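Local coordinates for guanine nucleotide exchange factor p115rhogef (Homo sapiens, PDB 1IAP), which activates Rho as a guanine nucleotide exchange factor and, through its N-terminal RGS-like domain, probably engages heterotrimeric G-protein alpha subunits, at residues A[29-32]-A[33-37]; A[107-110]-A[111-115]. All blocks are in the same frame, centred on the assembly; numbering follows the deposited sequence.

Contact 1. Residues A[29-32]-A[33-37]; sequences FEPG and PLLCC
The first turn of helix 32-43 is built here, where the loop after helix 15-28 runs into it and Pro31 and Gly32 meet Leu35 and Cys36. Pro31 O accepts the N-H of Leu35 at 3.1 Å; the bond is nearly straight at hydrogen (167°) and lies almost in line with the carbonyl. One residue on, Cys36 N reaches Gly32 O at 2.8 Å, so the i to i+4 ladder is running from the outset. Proline suits such a start, and Pro33, in the first turn, has its CD 3.4 Å from Glu30 O. A water stands between Glu30 O and Leu34 N, the pair one step before Pro31 O and Leu35 N in the i to i+4 series; it donates to Glu30 O at 2.7 Å and accepts from Leu34 N at 2.9 Å, bridging the loop to the helix in this all-helical RGS-like domain. Beside the backbone bonds, Leu35 folds back over Pro31. Its CG stands beside its own backbone N (chi1 -66°), which lays CG over Pro31 O and brings CD1 to 3.8 Å from Pro31 CB. Leu34 is turned differently, with CG anti to the backbone N (178°), and its side chain leads off to Leu21, Leu22 and Val25 of helix 15-28.

Contact 2. Residues A[107-110]-A[111-115]; sequences VAVG and RQLED
Arg111 lies back over Val107 and Ala108, in the preceding turn of helix 106-121, and Gln112 settles on Ala108 in a different way. The Arg111 side chain starts beside its own backbone N (chi1 -76°) and bends again at chi3, which carries the guanidinium across both residues. NE passes 3.7 Å from Val107 CG1, the two side chains lying aslant, while Val107 O sits at the edge of the guanidinium, near its plane. Beyond it, NH2 ends 4.0 Å from Ala108 CB.

Gln112 leaves its backbone in the same sense but stays extended beyond CG, and the chain runs alongside the Ala108 carbonyl. CG lies 3.1 Å from Ala108 O, and the amide nitrogen NE2 ends 4.1 Å from Ala108 CB. The buried side chain also meets Val25 and Phe29, wedged between its own helix and the end of helix 15-28. With an alanine in its place the methylene and amide beside Ala108 O would be gone, which is likely to open a gap there and deprive Val25 and Phe29 of a packing partner.

On the buried side, Leu113 CD1 makes a looser apolar approach to Val109 CG1 at 4.3 Å, and Leu113 continues to Leu21 of helix 15-28. Beneath all these side chains the backbone bonds repeat evenly: Arg111 N to Val107 O and Gln112 N to Ala108 O are each 2.9 Å, and Glu114 N meets Gly110 O at 3.0 Å. Regular i to i+4 bonding, with polar, exposed Arg111 and Glu114 on one side and buried Val109 and Leu113 on another, is the pattern of an amphipathic alpha-helix packed within a helical domain.

In the fold
Contacts 1 and 2, with centres about 10 Å apart, touch each other at more than one place. One meeting point is Val109 of contact 2: its CG2 lies 3.8 Å from both Pro33 C and Leu34 N, against the first turn of helix 32-43. At the loop end, Phe29 CZ approaches Asp115 OD1 to 3.4 Å, a packing contact; the same carboxylate oxygen is hydrogen-bonded to His24 and forms a salt bridge with Lys119. Helices 15-28, 32-43 and 106-121 thus meet around the loop. Contact 1 is the more central, about 7 Å from the chain centre against 13 Å for contact 2, and it also faces helix 171-187 through Pro31 and Leu35.

Contact 1. Residues A[29-32]-A[33-37]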
ATOM      1  N   PHE A  29      12.559   2.941   3.797  1.00 29.21           N
ATOM      2  CA  PHE A  29      12.113   2.071   4.888  1.00 31.97           C
ATOM      3  C   PHE A  29      11.707   0.702   4.357  1.00 32.50           C
ATOM      4  O   PHE A  29      11.888   0.399   3.174  1.00 26.86           O
ATOM      5  CB  PHE A  29      10.869   2.664   5.581  1.00 31.44           C
ATOM      6  CG  PHE A  29      11.034   4.078   6.058  1.00 35.67           C
ATOM      7  CD1 PHE A  29      10.642   5.146   5.254  1.00 38.22           C
ATOM      8  CD2 PHE A  29      11.539   4.344   7.328  1.00 38.89           C
ATOM      9  CE1 PHE A  29      10.752   6.461   5.707  1.00 34.98           C
ATOM     10  CE2 PHE A  29      11.652   5.655   7.791  1.00 39.46           C
ATOM     11  CZ  PHE A  29      11.258   6.714   6.981  1.00 30.01           C
ATOM     12  N   GLU A  30      11.179  -0.128   5.258  1.00 30.50           N
ATOM     13  CA  GLU A  30      10.680  -1.446   4.889  1.00 24.38           C
ATOM     14  C   GLU A  30       9.265  -1.178   4.389  1.00 23.91           C
ATOM     15  O   GLU A  30       8.434  -0.632   5.112  1.00 25.32           O
ATOM     16  CB  GLU A  30      10.657  -2.392   6.094  1.00 32.12           C
ATOM     17  CG  GLU A  30      11.993  -3.054   6.395  1.00 42.00           C
ATOM     18  CD  GLU A  30      12.464  -3.967   5.271  1.00 49.33           C
ATOM     19  OE1 GLU A  30      13.260  -3.515   4.418  1.00 49.83           O
ATOM     20  OE2 GLU A  30      12.044  -5.142   5.247  1.00 51.70           O
ATOM     21  N   PRO A  31       8.993  -1.511   3.118  1.00 26.86           N
ATOM     22  CA  PRO A  31       7.700  -1.321   2.457  1.00 24.32           C
ATOM     23  C   PRO A  31       6.547  -2.192   2.954  1.00 21.09           C
ATOM     24  O   PRO A  31       5.382  -1.849   2.746  1.00 22.53           O
ATOM     25  CB  PRO A  31       8.031  -1.628   0.998  1.00 26.81           C
ATOM     26  CG  PRO A  31       9.046  -2.708   1.123  1.00 27.70           C
ATOM     27  CD  PRO A  31       9.946  -2.180   2.215  1.00 32.42           C
ATOM     28  N   GLY A  32       6.874  -3.306   3.603  1.00 21.42           N
ATOM     29  CA  GLY A  32       5.860  -4.229   4.099  1.00 19.05           C
ATOM     30  C   GLY A  32       4.652  -3.643   4.809  1.00 25.17           C
ATOM     31  O   GLY A  32       3.520  -3.835   4.361  1.00 20.68           O
ATOM     32  N   PRO A  33       4.857  -2.914   5.920  1.00 22.67           N
ATOM     33  CA  PRO A  33       3.783  -2.297   6.706  1.00 24.90           C
ATOM     34  C   PRO A  33       2.776  -1.458   5.920  1.00 22.36           C
ATOM     35  O   PRO A  33       1.568  -1.640   6.070  1.00 19.21           O
ATOM     36  CB  PRO A  33       4.553  -1.459   7.723  1.00 28.71           C
ATOM     37  CG  PRO A  33       5.776  -2.286   7.956  1.00 23.54           C
ATOM     38  CD  PRO A  33       6.165  -2.660   6.547  1.00 26.29           C
ATOM     39  N   LEU A  34       3.265  -0.540   5.095  1.00 21.31           N
ATOM     40  CA  LEU A  34       2.380   0.310   4.307  1.00 18.75           C
ATOM     41  C   LEU A  34       1.634  -0.505   3.256  1.00 15.46           C
ATOM     42  O   LEU A  34       0.437  -0.341   3.095  1.00 19.76           O
ATOM     43  CB  LEU A  34       3.164   1.443   3.626  1.00 22.21           C
ATOM     44  CG  LEU A  34       2.390   2.418   2.719  1.00 21.96           C
ATOM     45  CD1 LEU A  34       1.249   3.105   3.478  1.00 19.11           C
ATOM     46  CD2 LEU A  34       3.347   3.459   2.159  1.00 24.14           C
ATOM     47  N   LEU A  35       2.343  -1.400   2.572  1.00 19.09           N
ATOM     48  CA  LEU A  35       1.728  -2.228   1.539  1.00 22.70           C
ATOM     49  C   LEU A  35       0.650  -3.131   2.129  1.00 22.24           C
ATOM     50  O   LEU A  35      -0.384  -3.366   1.507  1.00 22.45           O
ATOM     51  CB  LEU A  35       2.789  -3.066   0.825  1.00 19.16           C
ATOM     52  CG  LEU A  35       3.812  -2.274   0.005  1.00 21.99           C
ATOM     53  CD1 LEU A  35       4.893  -3.204  -0.502  1.00 20.51           C
ATOM     54  CD2 LEU A  35       3.120  -1.542  -1.141  1.00 18.09           C
ATOM     55  N   CYS A  36       0.900  -3.613   3.340  1.00 23.05           N
ATOM     56  CA  CYS A  36      -0.032  -4.479   4.049  1.00 21.42           C
ATOM     57  C   CYS A  36      -1.338  -3.733   4.336  1.00 21.63           C
ATOM     58  O   CYS A  36      -2.429  -4.245   4.078  1.00 21.26           O
ATOM     59  CB  CYS A  36       0.614  -4.968   5.349  1.00 22.85           C
ATOM     60  SG  CYS A  36      -0.463  -5.945   6.407  1.00 23.23           S
ATOM     61  N   CYS A  37      -1.218  -2.504   4.832  1.00 19.05           N
ATOM     62  CA  CYS A  37      -2.381  -1.681   5.143  1.00 23.59           C
ATOM     63  C   CYS A  37      -3.215  -1.386   3.897  1.00 27.04           C
ATOM     64  O   CYS A  37      -4.444  -1.394   3.953  1.00 25.40           O
ATOM     65  CB  CYS A  37      -1.949  -0.363   5.793  1.00 24.06           C
ATOM     66  SG  CYS A  37      -1.383  -0.513   7.506  1.00 26.99           S
TER
HETATM   67  O   HOH W   1       5.964   0.427   5.213  1.00 26.82           O

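Contact 2. Residues A[107-110]-A[111-115]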
ATOM      1  N   VAL A 107       1.783   2.341  13.938  1.00 39.82           N
ATOM      2  CA  VAL A 107       2.942   3.083  14.436  1.00 36.30           C
ATOM      3  C   VAL A 107       4.005   3.299  13.352  1.00 32.03           C
ATOM      4  O   VAL A 107       4.424   4.431  13.113  1.00 34.16           O
ATOM      5  CB  VAL A 107       3.583   2.394  15.670  1.00 35.85           C
ATOM      6  CG1 VAL A 107       4.921   3.050  16.018  1.00 37.44           C
ATOM      7  CG2 VAL A 107       2.644   2.488  16.865  1.00 34.98           C
ATOM      8  N   ALA A 108       4.424   2.219  12.696  1.00 31.81           N
ATOM      9  CA  ALA A 108       5.439   2.296  11.646  1.00 30.73           C
ATOM     10  C   ALA A 108       4.991   3.168  10.476  1.00 27.36           C
ATOM     11  O   ALA A 108       5.738   4.041  10.029  1.00 32.53           O
ATOM     12  CB  ALA A 108       5.797   0.904  11.150  1.00 24.60           C
ATOM     13  N   VAL A 109       3.776   2.924   9.988  1.00 25.90           N
ATOM     14  CA  VAL A 109       3.218   3.688   8.871  1.00 28.76           C
ATOM     15  C   VAL A 109       3.059   5.148   9.276  1.00 30.93           C
ATOM     16  O   VAL A 109       3.303   6.055   8.475  1.00 28.12           O
ATOM     17  CB  VAL A 109       1.853   3.115   8.419  1.00 23.55           C
ATOM     18  CG1 VAL A 109       1.212   4.020   7.365  1.00 26.33           C
ATOM     19  CG2 VAL A 109       2.033   1.701   7.874  1.00 22.33           C
ATOM     20  N   GLY A 110       2.663   5.366  10.529  1.00 30.39           N
ATOM     21  CA  GLY A 110       2.501   6.718  11.032  1.00 26.66           C
ATOM     22  C   GLY A 110       3.824   7.461  11.011  1.00 27.47           C
ATOM     23  O   GLY A 110       3.881   8.631  10.618  1.00 26.12           O
ATOM     24  N   ARG A 111       4.892   6.778  11.419  1.00 25.26           N
ATOM     25  CA  ARG A 111       6.231   7.373  11.443  1.00 28.63           C
ATOM     26  C   ARG A 111       6.747   7.640  10.035  1.00 28.43           C
ATOM     27  O   ARG A 111       7.448   8.622   9.799  1.00 22.82           O
ATOM     28  CB  ARG A 111       7.214   6.482  12.201  1.00 33.48           C
ATOM     29  CG  ARG A 111       7.065   6.548  13.717  1.00 47.83           C
ATOM     30  CD  ARG A 111       8.080   5.655  14.419  1.00 54.97           C
ATOM     31  NE  ARG A 111       7.865   4.238  14.122  1.00 62.88           N
ATOM     32  CZ  ARG A 111       8.833   3.328  14.048  1.00 61.06           C
ATOM     33  NH1 ARG A 111      10.097   3.675  14.246  1.00 63.58           N
ATOM     34  NH2 ARG A 111       8.534   2.066  13.768  1.00 58.44           N
ATOM     35  N   GLN A 112       6.399   6.756   9.106  1.00 23.88           N
ATOM     36  CA  GLN A 112       6.806   6.911   7.720  1.00 24.75           C
ATOM     37  C   GLN A 112       6.083   8.088   7.063  1.00 19.65           C
ATOM     38  O   GLN A 112       6.675   8.819   6.274  1.00 23.31           O
ATOM     39  CB  GLN A 112       6.567   5.610   6.959  1.00 27.30           C
ATOM     40  CG  GLN A 112       7.460   4.476   7.443  1.00 27.25           C
ATOM     41  CD  GLN A 112       7.021   3.119   6.934  1.00 25.63           C
ATOM     42  OE1 GLN A 112       6.300   3.011   5.940  1.00 22.80           O
ATOM     43  NE2 GLN A 112       7.447   2.067   7.625  1.00 22.13           N
ATOM     44  N   LEU A 113       4.807   8.278   7.392  1.00 18.93           N
ATOM     45  CA  LEU A 113       4.042   9.404   6.844  1.00 21.21           C
ATOM     46  C   LEU A 113       4.624  10.700   7.402  1.00 27.62           C
ATOM     47  O   LEU A 113       4.774  11.689   6.684  1.00 25.79           O
ATOM     48  CB  LEU A 113       2.568   9.300   7.221  1.00 20.22           C
ATOM     49  CG  LEU A 113       1.692   8.410   6.341  1.00 34.16           C
ATOM     50  CD1 LEU A 113       0.323   8.236   6.978  1.00 36.20           C
ATOM     51  CD2 LEU A 113       1.571   9.035   4.960  1.00 35.98           C
ATOM     52  N   GLU A 114       4.965  10.670   8.688  1.00 22.17           N
ATOM     53  CA  GLU A 114       5.562  11.820   9.362  1.00 27.28           C
ATOM     54  C   GLU A 114       6.860  12.190   8.654  1.00 22.14           C
ATOM     55  O   GLU A 114       7.071  13.351   8.304  1.00 23.35           O
ATOM     56  CB  GLU A 114       5.846  11.473  10.826  1.00 32.59           C
ATOM     57  CG  GLU A 114       6.550  12.559  11.630  1.00 36.67           C
ATOM     58  CD  GLU A 114       6.850  12.129  13.066  1.00 54.18           C
ATOM     59  OE1 GLU A 114       6.416  11.028  13.479  1.00 54.19           O
ATOM     60  OE2 GLU A 114       7.525  12.898  13.786  1.00 60.15           O
ATOM     61  N   ASP A 115       7.710  11.190   8.418  1.00 24.03           N
ATOM     62  CA  ASP A 115       8.986  11.408   7.749  1.00 23.09           C
ATOM     63  C   ASP A 115       8.784  11.975   6.349  1.00 24.07           C
ATOM     64  O   ASP A 115       9.511  12.870   5.930  1.00 22.30           O
ATOM     65  CB  ASP A 115       9.800  10.115   7.671  1.00 24.30           C
ATOM     66  CG  ASP A 115      11.187  10.338   7.090  1.00 32.03           C
ATOM     67  OD1 ASP A 115      11.424   9.948   5.924  1.00 27.63           O
ATOM     68  OD2 ASP A 115      12.037  10.930   7.792  1.00 28.12           O
TER